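PDB 5XDC: thermophilic dibenzothiophene desulfurization enzyme C from Paenibacillus sp. A11-2, which probably catalyses the FMNH2- and oxygen-dependent oxidation of dibenzothiophene to its 5-oxide and then to its 5,5-dioxide. Local coordinates for residues B[18-29]-B[72-83]. Residues are numbered along the deposited sequence; the frame is centred on the assembly and turned at random. Where two conformers were deposited one is given.
Sequences LDVATELAKTFR and TVYEAIAEIASA
Segments 18-29 of helix 16-38 and 72-83 of helix 70-83, both in the N-terminal domain, pack side by side here by a knob-into-hole fit, the side chain of Glu79 entering the space among Ala21, Thr22, Ala25 and Arg29. The axes of the segments approach to 8.4 Å and run in the same sense, 12° apart. Alanines permit this closeness: Ala21 CB lies 3.8 Å from Ala76 CB, and Ala25 CB lies 3.7 Å from Ala83 CB. The Glu79 chain leaves with CG anti to its backbone N and then bends at chi2 (62°), which carries the carboxylate past Thr22 toward Arg29. Thr22 OG1 donates to Leu18 O and at the same time touches Glu79 CG at 3.8 Å; Thr22 N reaches the Leu18 oxygen from the other face of the carbonyl plane. A valine here would keep the bulk but lose the hydroxyl, and Leu18 O would probably be left without its second donor, with only the backbone N-H of the two still bonded to it. Both helices belong to the all-helical N-terminal domain of the acyl-CoA dehydrogenase fold, and helix 85-104 lies against them, its Phe91 touching Ile80 and its Leu87 touching Phe28. Ile80 CG2 meets the edge of the Phe28 ring, 4.0 Å from CE2. Polar links gather at the C-terminal end. Arg29 NH2 makes a weak, long salt bridge to Glu79 OE1 (3.4 Å), with guanidinium and carboxylate planes 71° apart, and a weak, bent bond to Ser82 OG. One water joins Arg29 NH1, Glu79 OE1 and Thr22 O, and another joins Arg29 NE to Ser82 O. Ala83 CB sits over one guanidinium face. Toward the N-terminal end, Leu18 CD1 rests on the Glu75 carboxylate, 3.3 Å from OE2.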
# COMPACT_ATOMS: atom_id res chain seq x y z
N LEU B 18 -34.27 -1.74 12.34
CA LEU B 18 -33.35 -1.23 11.32
C LEU B 18 -34.03 -0.22 10.41
O LEU B 18 -33.38 0.74 9.98
CB LEU B 18 -32.77 -2.39 10.52
CG LEU B 18 -31.94 -3.38 11.34
CD1 LEU B 18 -31.49 -4.53 10.45
CD2 LEU B 18 -30.73 -2.70 11.99
N ASP B 19 -35.32 -0.40 10.11
CA ASP B 19 -36.04 0.63 9.37
C ASP B 19 -36.08 1.95 10.14
O ASP B 19 -35.93 3.02 9.55
CB ASP B 19 -37.47 0.17 9.07
CG ASP B 19 -37.52 -1.00 8.11
OD1 ASP B 19 -36.49 -1.30 7.47
OD2 ASP B 19 -38.61 -1.61 7.98
N VAL B 20 -36.32 1.88 11.45
CA VAL B 20 -36.35 3.10 12.25
C VAL B 20 -35.00 3.80 12.20
O VAL B 20 -34.92 5.02 12.05
CB VAL B 20 -36.76 2.78 13.69
CG1 VAL B 20 -36.61 4.00 14.61
CG2 VAL B 20 -38.22 2.30 13.70
N ALA B 21 -33.91 3.03 12.33
CA ALA B 21 -32.58 3.63 12.28
C ALA B 21 -32.31 4.24 10.91
O ALA B 21 -31.73 5.33 10.81
CB ALA B 21 -31.52 2.57 12.62
N THR B 22 -32.73 3.56 9.84
CA THR B 22 -32.54 4.08 8.49
C THR B 22 -33.26 5.40 8.32
O THR B 22 -32.72 6.35 7.73
CB THR B 22 -33.02 3.05 7.47
OG1 THR B 22 -32.15 1.92 7.48
CG2 THR B 22 -33.05 3.63 6.06
N GLU B 23 -34.50 5.50 8.83
CA GLU B 23 -35.24 6.75 8.72
C GLU B 23 -34.58 7.85 9.55
O GLU B 23 -34.48 8.99 9.10
CB GLU B 23 -36.69 6.55 9.15
CG GLU B 23 -37.56 7.80 9.01
CD GLU B 23 -37.44 8.45 7.64
OE1 GLU B 23 -37.02 9.63 7.56
OE2 GLU B 23 -37.78 7.79 6.64
N LEU B 24 -34.12 7.52 10.76
CA LEU B 24 -33.38 8.50 11.55
C LEU B 24 -32.17 9.02 10.77
O LEU B 24 -31.96 10.24 10.67
CB LEU B 24 -32.94 7.89 12.88
CG LEU B 24 -33.99 7.76 13.98
CD1 LEU B 24 -33.46 6.88 15.08
CD2 LEU B 24 -34.38 9.11 14.53
N ALA B 25 -31.38 8.11 10.20
CA ALA B 25 -30.19 8.49 9.45
C ALA B 25 -30.53 9.38 8.26
O ALA B 25 -29.81 10.35 7.97
CB ALA B 25 -29.47 7.22 8.99
N LYS B 26 -31.61 9.06 7.56
CA LYS B 26 -32.11 9.92 6.49
C LYS B 26 -32.30 11.36 6.96
O LYS B 26 -31.85 12.30 6.31
CB LYS B 26 -33.43 9.33 5.97
CG LYS B 26 -33.86 9.78 4.59
CD LYS B 26 -34.90 8.82 3.97
CE LYS B 26 -34.42 7.36 4.02
NZ LYS B 26 -35.05 6.44 3.02
N THR B 27 -32.98 11.54 8.09
CA THR B 27 -33.20 12.90 8.58
C THR B 27 -31.89 13.56 8.98
O THR B 27 -31.69 14.76 8.74
CB THR B 27 -34.19 12.90 9.75
OG1 THR B 27 -33.60 12.32 10.92
CG2 THR B 27 -35.45 12.13 9.39
N PHE B 28 -30.96 12.79 9.55
CA PHE B 28 -29.71 13.39 10.01
C PHE B 28 -28.86 13.89 8.83
O PHE B 28 -28.17 14.90 8.96
CB PHE B 28 -28.90 12.37 10.84
CG PHE B 28 -29.57 11.92 12.13
CD1 PHE B 28 -30.59 12.67 12.72
CD2 PHE B 28 -29.16 10.76 12.76
CE1 PHE B 28 -31.18 12.25 13.90
CE2 PHE B 28 -29.76 10.33 13.94
CZ PHE B 28 -30.77 11.08 14.51
N ARG B 29 -28.90 13.19 7.69
CA ARG B 29 -28.10 13.61 6.53
C ARG B 29 -28.48 15.00 6.04
O ARG B 29 -27.64 15.70 5.47
CB ARG B 29 -28.24 12.62 5.37
CG ARG B 29 -27.57 11.32 5.60
CD ARG B 29 -27.44 10.47 4.32
NE ARG B 29 -26.96 9.14 4.69
CZ ARG B 29 -27.73 8.10 4.99
NH1 ARG B 29 -29.05 8.20 4.92
NH2 ARG B 29 -27.18 6.95 5.35
N THR B 72 -28.34 -6.50 15.44
CA THR B 72 -29.20 -5.38 15.10
C THR B 72 -28.62 -4.05 15.58
O THR B 72 -28.64 -3.05 14.85
CB THR B 72 -30.59 -5.61 15.71
OG1 THR B 72 -31.15 -6.79 15.12
CG2 THR B 72 -31.50 -4.44 15.43
N VAL B 73 -28.14 -4.01 16.82
CA VAL B 73 -27.51 -2.81 17.35
C VAL B 73 -26.35 -2.37 16.46
O VAL B 73 -26.26 -1.20 16.07
CB VAL B 73 -27.04 -3.05 18.80
CG1 VAL B 73 -26.23 -1.87 19.31
CG2 VAL B 73 -28.23 -3.33 19.72
N TYR B 74 -25.45 -3.29 16.15
CA TYR B 74 -24.28 -2.94 15.35
C TYR B 74 -24.68 -2.41 13.98
O TYR B 74 -24.10 -1.44 13.48
CB TYR B 74 -23.35 -4.15 15.23
CG TYR B 74 -22.55 -4.47 16.47
CD1 TYR B 74 -21.67 -3.53 17.01
CD2 TYR B 74 -22.66 -5.70 17.11
CE1 TYR B 74 -20.92 -3.82 18.14
CE2 TYR B 74 -21.91 -6.00 18.22
CZ TYR B 74 -21.04 -5.06 18.74
OH TYR B 74 -20.30 -5.35 19.86
N GLU B 75 -25.67 -3.05 13.33
CA GLU B 75 -26.10 -2.58 12.01
C GLU B 75 -26.69 -1.18 12.12
O GLU B 75 -26.45 -0.32 11.25
CB GLU B 75 -27.10 -3.57 11.41
CG GLU B 75 -27.56 -3.19 10.02
CD GLU B 75 -28.31 -4.31 9.29
OE1 GLU B 75 -28.82 -4.04 8.18
OE2 GLU B 75 -28.41 -5.45 9.81
N ALA B 76 -27.46 -0.92 13.18
CA ALA B 76 -28.06 0.40 13.38
C ALA B 76 -26.98 1.45 13.63
O ALA B 76 -27.09 2.58 13.15
CB ALA B 76 -29.05 0.37 14.54
N ILE B 77 -25.95 1.09 14.40
CA ILE B 77 -24.84 2.02 14.65
C ILE B 77 -24.19 2.41 13.33
O ILE B 77 -23.94 3.60 13.07
CB ILE B 77 -23.81 1.38 15.60
CG1 ILE B 77 -24.36 1.26 17.03
CG2 ILE B 77 -22.51 2.19 15.63
CD1 ILE B 77 -23.58 0.34 17.93
N ALA B 78 -23.86 1.42 12.50
CA ALA B 78 -23.21 1.71 11.22
C ALA B 78 -24.11 2.56 10.34
O ALA B 78 -23.64 3.48 9.65
CB ALA B 78 -22.83 0.41 10.52
N GLU B 79 -25.41 2.28 10.34
CA GLU B 79 -26.32 3.04 9.48
C GLU B 79 -26.37 4.50 9.92
O GLU B 79 -26.26 5.42 9.09
CB GLU B 79 -27.71 2.41 9.51
CG GLU B 79 -28.77 3.18 8.73
CD GLU B 79 -28.48 3.28 7.25
OE1 GLU B 79 -28.89 4.28 6.62
OE2 GLU B 79 -27.81 2.37 6.71
N ILE B 80 -26.52 4.73 11.22
CA ILE B 80 -26.57 6.11 11.69
C ILE B 80 -25.24 6.80 11.46
O ILE B 80 -25.19 7.96 11.05
CB ILE B 80 -26.99 6.15 13.17
CG1 ILE B 80 -28.45 5.69 13.29
CG2 ILE B 80 -26.84 7.54 13.74
CD1 ILE B 80 -28.96 5.54 14.70
N ALA B 81 -24.14 6.10 11.74
CA ALA B 81 -22.82 6.70 11.57
C ALA B 81 -22.57 7.12 10.13
O ALA B 81 -21.87 8.10 9.88
CB ALA B 81 -21.73 5.74 12.02
N SER B 82 -23.12 6.36 9.16
CA SER B 82 -22.94 6.69 7.75
C SER B 82 -23.57 8.02 7.40
O SER B 82 -23.14 8.66 6.43
CB SER B 82 -23.52 5.58 6.87
OG SER B 82 -24.94 5.63 6.81
N ALA B 83 -24.58 8.46 8.15
CA ALA B 83 -25.25 9.74 7.96
C ALA B 83 -24.61 10.85 8.78
O ALA B 83 -24.46 11.97 8.28
CB ALA B 83 -26.73 9.62 8.36
O HOH W 1 -30.71 6.11 5.70
O HOH W 2 -24.24 9.99 4.36